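Local coordinates for protein 2-hydroxyisobutyryl-CoA mutase large subunit (Aquincola tertiaricarbonis, PDB 4R3U) that catalyses, with its small cobalamin-binding partner subunit, the isomerization of 2-hydroxyisobutyryl-CoA and (S)-3-hydroxybutyryl-CoA, at residues T350-R360 and V477-E487; A260-F270 and W454-A463. All blocks are in the same frame, centred on the assembly; numbering follows the deposited sequence.

Interaction 1. Residues T350-R360 and V477-E487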
# COMPACT_ATOMS: atom_id res chain seq x y z
N THR A 350 -4.99 -4.43 13.23
CA THR A 350 -5.69 -3.94 14.42
C THR A 350 -7.21 -3.99 14.40
O THR A 350 -7.82 -3.95 13.34
CB THR A 350 -5.22 -2.50 14.78
OG1 THR A 350 -5.63 -1.62 13.76
CG2 THR A 350 -3.70 -2.39 14.96
N LYS A 351 -7.81 -4.05 15.61
CA LYS A 351 -9.24 -3.94 15.88
C LYS A 351 -9.54 -2.41 15.84
O LYS A 351 -10.35 -2.02 15.00
CB LYS A 351 -9.64 -4.59 17.23
CG LYS A 351 -11.16 -4.70 17.46
CD LYS A 351 -11.50 -5.49 18.72
CE LYS A 351 -12.99 -5.59 19.01
NZ LYS A 351 -13.68 -6.67 18.24
N PRO A 352 -8.85 -1.51 16.58
CA PRO A 352 -9.12 -0.07 16.40
C PRO A 352 -8.71 0.39 15.00
O PRO A 352 -7.72 -0.12 14.44
CB PRO A 352 -8.26 0.60 17.47
CG PRO A 352 -7.22 -0.35 17.80
CD PRO A 352 -7.79 -1.71 17.60
N GLN A 353 -9.51 1.30 14.40
CA GLN A 353 -9.24 1.88 13.08
C GLN A 353 -8.95 0.81 12.02
O GLN A 353 -8.06 0.99 11.17
CB GLN A 353 -8.08 2.89 13.18
CG GLN A 353 -8.33 4.02 14.16
CD GLN A 353 -7.27 5.07 14.03
OE1 GLN A 353 -6.60 5.42 15.01
NE2 GLN A 353 -7.16 5.64 12.83
N TYR A 354 -9.71 -0.31 12.08
CA TYR A 354 -9.55 -1.48 11.21
C TYR A 354 -9.32 -1.20 9.72
O TYR A 354 -8.55 -1.96 9.13
CB TYR A 354 -10.62 -2.57 11.44
CG TYR A 354 -11.98 -2.23 10.88
CD1 TYR A 354 -12.90 -1.49 11.62
CD2 TYR A 354 -12.35 -2.62 9.58
CE1 TYR A 354 -14.11 -1.09 11.07
CE2 TYR A 354 -13.57 -2.23 9.03
CZ TYR A 354 -14.45 -1.46 9.78
OH TYR A 354 -15.67 -1.09 9.28
N MET A 355 -9.95 -0.15 9.10
CA MET A 355 -9.74 0.10 7.64
C MET A 355 -8.31 0.44 7.27
O MET A 355 -7.90 0.27 6.13
CB MET A 355 -10.72 1.11 7.03
CG MET A 355 -12.08 0.55 6.68
SD MET A 355 -12.19 -0.98 5.72
CE MET A 355 -11.70 -0.46 4.07
N VAL A 356 -7.54 0.87 8.23
CA VAL A 356 -6.12 1.20 8.09
C VAL A 356 -5.29 -0.08 7.76
O VAL A 356 -4.24 0.02 7.14
CB VAL A 356 -5.69 1.98 9.36
CG1 VAL A 356 -4.75 1.19 10.26
CG2 VAL A 356 -5.12 3.31 9.00
N ASN A 357 -5.85 -1.28 8.09
CA ASN A 357 -5.27 -2.58 7.76
C ASN A 357 -5.08 -2.74 6.25
O ASN A 357 -4.15 -3.42 5.84
CB ASN A 357 -6.16 -3.73 8.28
CG ASN A 357 -6.17 -3.78 9.77
OD1 ASN A 357 -5.25 -3.29 10.40
ND2 ASN A 357 -7.24 -4.29 10.36
N VAL A 358 -5.91 -2.06 5.43
CA VAL A 358 -5.82 -2.08 3.97
C VAL A 358 -4.44 -1.59 3.54
O VAL A 358 -3.83 -2.23 2.68
CB VAL A 358 -7.02 -1.31 3.31
CG1 VAL A 358 -6.86 -1.17 1.78
CG2 VAL A 358 -8.34 -1.98 3.66
N VAL A 359 -3.93 -0.50 4.19
CA VAL A 359 -2.60 0.10 3.95
C VAL A 359 -1.49 -0.89 4.34
O VAL A 359 -0.58 -1.12 3.56
CB VAL A 359 -2.41 1.46 4.68
CG1 VAL A 359 -1.01 2.05 4.44
CG2 VAL A 359 -3.50 2.46 4.31
N ARG A 360 -1.57 -1.46 5.55
CA ARG A 360 -0.62 -2.41 6.12
C ARG A 360 -0.46 -3.60 5.20
O ARG A 360 0.67 -3.95 4.87
CB ARG A 360 -1.13 -2.91 7.49
CG ARG A 360 -1.10 -1.86 8.58
CD ARG A 360 -1.59 -2.42 9.89
NE ARG A 360 -1.28 -1.52 11.00
CZ ARG A 360 -2.16 -1.00 11.83
NH1 ARG A 360 -3.45 -1.30 11.72
NH2 ARG A 360 -1.75 -0.19 12.80
N VAL A 477 2.45 1.21 16.95
CA VAL A 477 1.29 0.48 16.42
C VAL A 477 0.16 1.52 16.31
O VAL A 477 -0.43 1.93 17.32
CB VAL A 477 0.90 -0.83 17.17
CG1 VAL A 477 -0.33 -1.47 16.54
CG2 VAL A 477 2.06 -1.82 17.18
N ILE A 478 -0.06 2.02 15.07
CA ILE A 478 -1.06 3.02 14.75
C ILE A 478 -2.47 2.50 15.17
O ILE A 478 -2.83 1.36 14.85
CB ILE A 478 -0.99 3.48 13.24
CG1 ILE A 478 0.44 3.87 12.74
CG2 ILE A 478 -2.00 4.56 12.91
CD1 ILE A 478 1.24 4.96 13.50
N GLY A 479 -3.19 3.32 15.93
CA GLY A 479 -4.51 3.00 16.44
C GLY A 479 -4.47 2.40 17.82
O GLY A 479 -5.46 2.48 18.56
N VAL A 480 -3.30 1.85 18.21
CA VAL A 480 -3.08 1.16 19.48
C VAL A 480 -2.27 1.99 20.52
O VAL A 480 -2.69 2.08 21.68
CB VAL A 480 -2.55 -0.29 19.23
CG1 VAL A 480 -2.18 -1.03 20.52
CG2 VAL A 480 -3.54 -1.10 18.41
N ASN A 481 -1.12 2.57 20.10
CA ASN A 481 -0.25 3.36 20.97
C ASN A 481 0.18 4.68 20.33
O ASN A 481 0.97 5.43 20.90
CB ASN A 481 0.97 2.53 21.43
CG ASN A 481 1.98 2.11 20.39
OD1 ASN A 481 2.02 2.60 19.26
ND2 ASN A 481 2.86 1.20 20.78
N ARG A 482 -0.42 4.96 19.18
CA ARG A 482 -0.15 6.07 18.29
C ARG A 482 -1.44 6.44 17.59
O ARG A 482 -2.15 5.56 17.06
CB ARG A 482 0.84 5.57 17.24
CG ARG A 482 2.00 6.47 16.93
CD ARG A 482 3.02 6.66 18.05
NE ARG A 482 4.01 7.65 17.63
CZ ARG A 482 3.78 8.95 17.41
NH1 ARG A 482 4.76 9.75 17.00
NH2 ARG A 482 2.56 9.45 17.58
N PHE A 483 -1.75 7.76 17.59
CA PHE A 483 -2.94 8.34 16.95
C PHE A 483 -4.20 7.62 17.41
O PHE A 483 -5.09 7.36 16.60
CB PHE A 483 -2.78 8.40 15.41
CG PHE A 483 -1.54 9.13 14.94
CD1 PHE A 483 -1.51 10.52 14.88
CD2 PHE A 483 -0.39 8.44 14.59
CE1 PHE A 483 -0.33 11.19 14.55
CE2 PHE A 483 0.79 9.11 14.26
CZ PHE A 483 0.81 10.48 14.24
N VAL A 484 -4.24 7.28 18.72
CA VAL A 484 -5.34 6.56 19.37
C VAL A 484 -6.56 7.49 19.34
O VAL A 484 -6.42 8.71 19.54
CB VAL A 484 -4.98 6.08 20.82
CG1 VAL A 484 -6.08 5.23 21.43
CG2 VAL A 484 -3.67 5.31 20.84
N GLU A 485 -7.72 6.92 18.99
CA GLU A 485 -9.00 7.61 18.84
C GLU A 485 -10.05 7.00 19.74
O GLU A 485 -10.03 5.80 19.94
CB GLU A 485 -9.51 7.44 17.40
CG GLU A 485 -8.80 8.31 16.37
CD GLU A 485 -9.14 8.01 14.92
OE1 GLU A 485 -10.28 7.59 14.63
OE2 GLU A 485 -8.24 8.20 14.07
N ASN A 486 -11.03 7.80 20.21
CA ASN A 486 -12.14 7.22 20.96
C ASN A 486 -13.35 7.10 19.98
O ASN A 486 -14.31 7.88 20.05
CB ASN A 486 -12.41 7.97 22.25
CG ASN A 486 -11.31 7.75 23.27
OD1 ASN A 486 -10.24 8.38 23.22
ND2 ASN A 486 -11.54 6.86 24.22
N GLU A 487 -13.21 6.12 19.01
CA GLU A 487 -14.19 5.77 17.96
C GLU A 487 -15.45 5.19 18.61
O GLU A 487 -15.41 4.11 19.20
CB GLU A 487 -13.63 4.68 17.02
CG GLU A 487 -12.31 4.92 16.32
CD GLU A 487 -11.82 3.68 15.58
OE1 GLU A 487 -11.38 2.72 16.25
OE2 GLU A 487 -11.84 3.69 14.33
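Arg360 NH2 donates to Ile478 O at 2.8 Å (150° at the hydrogen), one of two hydrogen bonds that join the segments, and the acceptor lies almost in the guanidinium plane. With CG beside the backbone N (chi1 -69°) and an extended chain, Arg360 reaches back toward Asn357 and Thr350. Arg360 NH1 fixes the rotation of the group, giving bonds to Asn357 OD1 and, at 3.0 Å and tilted from the plane, to Thr350 OG1. Thr350 OG1 in turn donates to Pro352 O (2.7 Å). Glu406 of the second subunit salt-bridges Arg360 NH2 and accepts from Ile478 N. A leucine in place of Arg360 would probably leave Ile478 O without this donor and Glu406 of the second subunit without this counter-charge.

In the other bond Gln353 N, in the type II turn from Lys351 to Tyr354, donates to Glu487 OE1 at 3.0 Å, on the syn side of the carboxylate. The Gln353 side chain crosses Glu485 at about a right angle, while the Glu485 carboxylate is held by Arg398 and Lys394 of the second subunit.

Apolar contacts gather on Val480 CG2, met by Thr350 CG2 at 3.7 Å and by Pro352 CG at 3.8 Å. Pro352 CG also lies 3.4 Å from the carbonyl Gly479 O. Gly479 has a positive phi, at which a side chain would press on Ile478 O.

The 350-360 side is a beta-alpha loop of the TIM barrel, joining strand 340-344 to helix 357-370, with the Thr350 side chain about 8 Å from the bound cobalamin; the loop after helix 454-472 packs on it.

Interaction 2. Residues A260-F270 and W454-A463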
# COMPACT_ATOMS: atom_id res chain seq x y z
N ALA A 260 3.41 -16.85 16.04
CA ALA A 260 3.52 -17.31 17.43
C ALA A 260 4.40 -16.31 18.25
O ALA A 260 4.52 -16.47 19.46
CB ALA A 260 4.12 -18.71 17.48
N GLY A 261 5.06 -15.38 17.56
CA GLY A 261 5.88 -14.31 18.12
C GLY A 261 7.35 -14.29 17.77
O GLY A 261 8.13 -13.65 18.48
N SER A 262 7.76 -15.04 16.74
CA SER A 262 9.19 -15.13 16.37
C SER A 262 9.68 -13.91 15.60
O SER A 262 8.91 -13.09 15.10
CB SER A 262 9.47 -16.39 15.56
OG SER A 262 9.43 -16.17 14.15
N SER A 263 10.98 -13.83 15.48
CA SER A 263 11.64 -12.83 14.69
C SER A 263 11.69 -13.40 13.25
O SER A 263 11.62 -14.63 13.09
CB SER A 263 13.07 -12.62 15.20
OG SER A 263 13.77 -13.84 15.05
N PRO A 264 11.89 -12.55 12.21
CA PRO A 264 12.10 -13.09 10.86
C PRO A 264 13.28 -14.09 10.75
O PRO A 264 13.22 -15.01 9.95
CB PRO A 264 12.34 -11.82 10.03
CG PRO A 264 11.62 -10.75 10.78
CD PRO A 264 11.94 -11.08 12.20
N LEU A 265 14.32 -13.93 11.58
CA LEU A 265 15.47 -14.83 11.62
C LEU A 265 15.09 -16.19 12.19
O LEU A 265 15.52 -17.21 11.66
CB LEU A 265 16.65 -14.23 12.41
CG LEU A 265 17.94 -15.10 12.50
CD1 LEU A 265 18.51 -15.43 11.11
CD2 LEU A 265 18.97 -14.46 13.39
N GLN A 266 14.28 -16.21 13.27
CA GLN A 266 13.80 -17.46 13.87
C GLN A 266 12.86 -18.16 12.89
O GLN A 266 12.97 -19.36 12.68
CB GLN A 266 13.11 -17.20 15.22
CG GLN A 266 14.07 -16.82 16.34
CD GLN A 266 13.41 -16.02 17.44
OE1 GLN A 266 12.23 -15.67 17.39
NE2 GLN A 266 14.18 -15.63 18.42
N GLU A 267 12.02 -17.38 12.21
CA GLU A 267 11.11 -17.90 11.20
C GLU A 267 11.88 -18.65 10.11
O GLU A 267 11.67 -19.86 9.93
CB GLU A 267 10.29 -16.76 10.59
CG GLU A 267 9.45 -17.27 9.44
CD GLU A 267 8.77 -16.25 8.56
OE1 GLU A 267 9.03 -15.04 8.73
OE2 GLU A 267 7.99 -16.68 7.68
N ALA A 268 12.79 -17.94 9.42
CA ALA A 268 13.63 -18.46 8.35
C ALA A 268 14.45 -19.68 8.79
O ALA A 268 14.36 -20.75 8.17
CB ALA A 268 14.55 -17.36 7.82
N ALA A 269 15.23 -19.52 9.86
CA ALA A 269 16.11 -20.58 10.38
C ALA A 269 15.40 -21.81 10.92
O ALA A 269 15.84 -22.91 10.64
CB ALA A 269 17.06 -20.02 11.41
N PHE A 270 14.30 -21.64 11.69
CA PHE A 270 13.57 -22.78 12.26
C PHE A 270 12.82 -23.60 11.19
O PHE A 270 12.70 -24.81 11.34
CB PHE A 270 12.65 -22.36 13.43
CG PHE A 270 13.31 -21.66 14.61
CD1 PHE A 270 14.70 -21.60 14.73
CD2 PHE A 270 12.54 -21.10 15.62
CE1 PHE A 270 15.29 -20.97 15.82
CE2 PHE A 270 13.15 -20.52 16.73
CZ PHE A 270 14.51 -20.44 16.81
N TRP A 454 13.26 -25.74 23.20
CA TRP A 454 14.26 -24.74 22.84
C TRP A 454 13.77 -23.69 21.82
O TRP A 454 14.04 -22.49 22.00
CB TRP A 454 15.54 -25.44 22.36
CG TRP A 454 16.70 -24.54 22.03
CD1 TRP A 454 17.67 -24.10 22.88
CD2 TRP A 454 17.07 -24.07 20.72
NE1 TRP A 454 18.62 -23.38 22.19
CE2 TRP A 454 18.28 -23.35 20.86
CE3 TRP A 454 16.51 -24.21 19.44
CZ2 TRP A 454 18.93 -22.77 19.77
CZ3 TRP A 454 17.14 -23.62 18.36
CH2 TRP A 454 18.35 -22.92 18.53
N PHE A 455 13.11 -24.15 20.74
CA PHE A 455 12.59 -23.30 19.68
C PHE A 455 11.52 -22.41 20.24
O PHE A 455 11.57 -21.20 20.05
CB PHE A 455 12.00 -24.15 18.53
CG PHE A 455 13.03 -24.95 17.76
CD1 PHE A 455 13.83 -24.33 16.80
CD2 PHE A 455 13.21 -26.31 17.99
CE1 PHE A 455 14.79 -25.06 16.09
CE2 PHE A 455 14.13 -27.04 17.25
CZ PHE A 455 14.92 -26.41 16.31
N GLN A 456 10.56 -23.03 20.94
CA GLN A 456 9.39 -22.45 21.59
C GLN A 456 9.81 -21.38 22.63
O GLN A 456 9.15 -20.35 22.72
CB GLN A 456 8.51 -23.55 22.25
CG GLN A 456 8.15 -24.78 21.35
CD GLN A 456 9.14 -25.97 21.32
OE1 GLN A 456 10.27 -25.91 20.80
NE2 GLN A 456 8.69 -27.14 21.80
N LYS A 457 10.92 -21.60 23.37
CA LYS A 457 11.38 -20.64 24.37
C LYS A 457 11.94 -19.40 23.70
O LYS A 457 11.74 -18.29 24.19
CB LYS A 457 12.36 -21.25 25.37
CG LYS A 457 11.67 -22.05 26.47
CD LYS A 457 12.63 -23.01 27.22
CE LYS A 457 11.91 -23.90 28.20
NZ LYS A 457 12.80 -24.97 28.72
N GLN A 458 12.58 -19.58 22.53
CA GLN A 458 13.13 -18.48 21.78
C GLN A 458 12.04 -17.62 21.18
O GLN A 458 12.11 -16.39 21.27
CB GLN A 458 14.09 -18.98 20.72
CG GLN A 458 15.52 -19.11 21.20
CD GLN A 458 16.35 -19.50 20.02
OE1 GLN A 458 16.78 -18.65 19.20
NE2 GLN A 458 16.47 -20.80 19.84
N ILE A 459 11.00 -18.27 20.61
CA ILE A 459 9.82 -17.62 20.03
C ILE A 459 9.12 -16.79 21.14
O ILE A 459 8.86 -15.60 20.94
CB ILE A 459 8.85 -18.68 19.41
CG1 ILE A 459 9.51 -19.43 18.23
CG2 ILE A 459 7.56 -18.02 18.96
CD1 ILE A 459 8.79 -20.76 17.75
N ALA A 460 8.89 -17.42 22.31
CA ALA A 460 8.22 -16.81 23.47
C ALA A 460 8.94 -15.56 24.00
O ALA A 460 8.29 -14.63 24.47
CB ALA A 460 8.04 -17.82 24.58
N ASP A 461 10.26 -15.54 23.92
CA ASP A 461 11.07 -14.40 24.33
C ASP A 461 10.86 -13.24 23.39
O ASP A 461 10.72 -12.11 23.85
CB ASP A 461 12.56 -14.78 24.38
CG ASP A 461 12.94 -15.68 25.53
OD1 ASP A 461 12.07 -15.94 26.40
OD2 ASP A 461 14.12 -16.11 25.58
N PHE A 462 10.82 -13.51 22.07
CA PHE A 462 10.61 -12.44 21.11
C PHE A 462 9.19 -11.85 21.26
O PHE A 462 9.06 -10.63 21.40
CB PHE A 462 10.95 -12.88 19.67
CG PHE A 462 11.34 -11.72 18.79
CD1 PHE A 462 12.58 -11.09 18.93
CD2 PHE A 462 10.48 -11.25 17.80
CE1 PHE A 462 12.94 -10.00 18.12
CE2 PHE A 462 10.85 -10.19 16.97
CZ PHE A 462 12.07 -9.57 17.13
N ALA A 463 8.17 -12.74 21.34
CA ALA A 463 6.75 -12.42 21.56
C ALA A 463 6.58 -11.51 22.78
O ALA A 463 5.84 -10.52 22.68
CB ALA A 463 5.95 -13.72 21.76
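Phe270 enters helix 454-463 as a knob into the hole formed by Trp454, Phe455, Gln458 and Ile459. Phe455 turns its edge to the face of Phe270 in a T-shaped pair, CD1 over the ring centre, with centroids 4.8 Å apart and planes at 80°. The opposite face of Phe270 rests on Gln266 CB of its own helix. At the far end of the ring, Phe270 CZ meets Gln458 NE2 at 3.6 Å, and Trp454 approaches obliquely to complete an aromatic cluster.

Ile459 sends its two branches to different neighbours. CG1 lies near the plane of the Phe270 ring, at its edge, and also reaches Ser262 CB; Ile459 CG2, anti to the backbone N, packs at 3.8 Å on Ala260 CB and at 3.4 Å from Ala260 O.

Phe462 folds over the start of helix 264-270. Its CG stands roughly anti to the backbone N (chi1 -154°), which lays the ring face on Ser263 in a CH-pi contact, Ser263 CB 3.7 Å from the ring centroid. Ser263 is the N-cap there and forms a capping box with Gln266: Ser263 OG accepts from Gln266 N, and Gln266 OE1 from Ser263 N. Gly261, closing the preceding helix in a Schellman motif, brings its O to 3.2 Å from Phe462 CB; bare of side chain, its CA lies 3.7 Å from Ala463 CB.

Segments 264-270 and 454-463 run nearly antiparallel (159°, axes 10.7 Å apart). A knob-into-hole contact and an aromatic cluster thus pack helix 454-472 on TIM-barrel helix 264-283, which comes after strand 252-253 and the short helix 255-259; Ala260, at the junction, lines the cobalamin pocket.

From the N terminus the chain first passes residues 260-270, at the start of barrel helix 264-283, then residues 350-360, which run into helix 357-370, before returning in helix 454-472 and the linker behind it. Interaction 2 closes a loop of 183 residues that includes strands 298-302, 340-344 and 375-377; interaction 1 closes one of 116. Their segments alternate, so the two loops cross. Because 454-463 and 477-487 follow each other closely, one helix and its outgoing linker contact two barrel helices, 264-283 and 357-370, with helix 306-327 between them in the chain. The contacts do not touch: their centres are 26 Å apart, their nearest atoms about 11 Å.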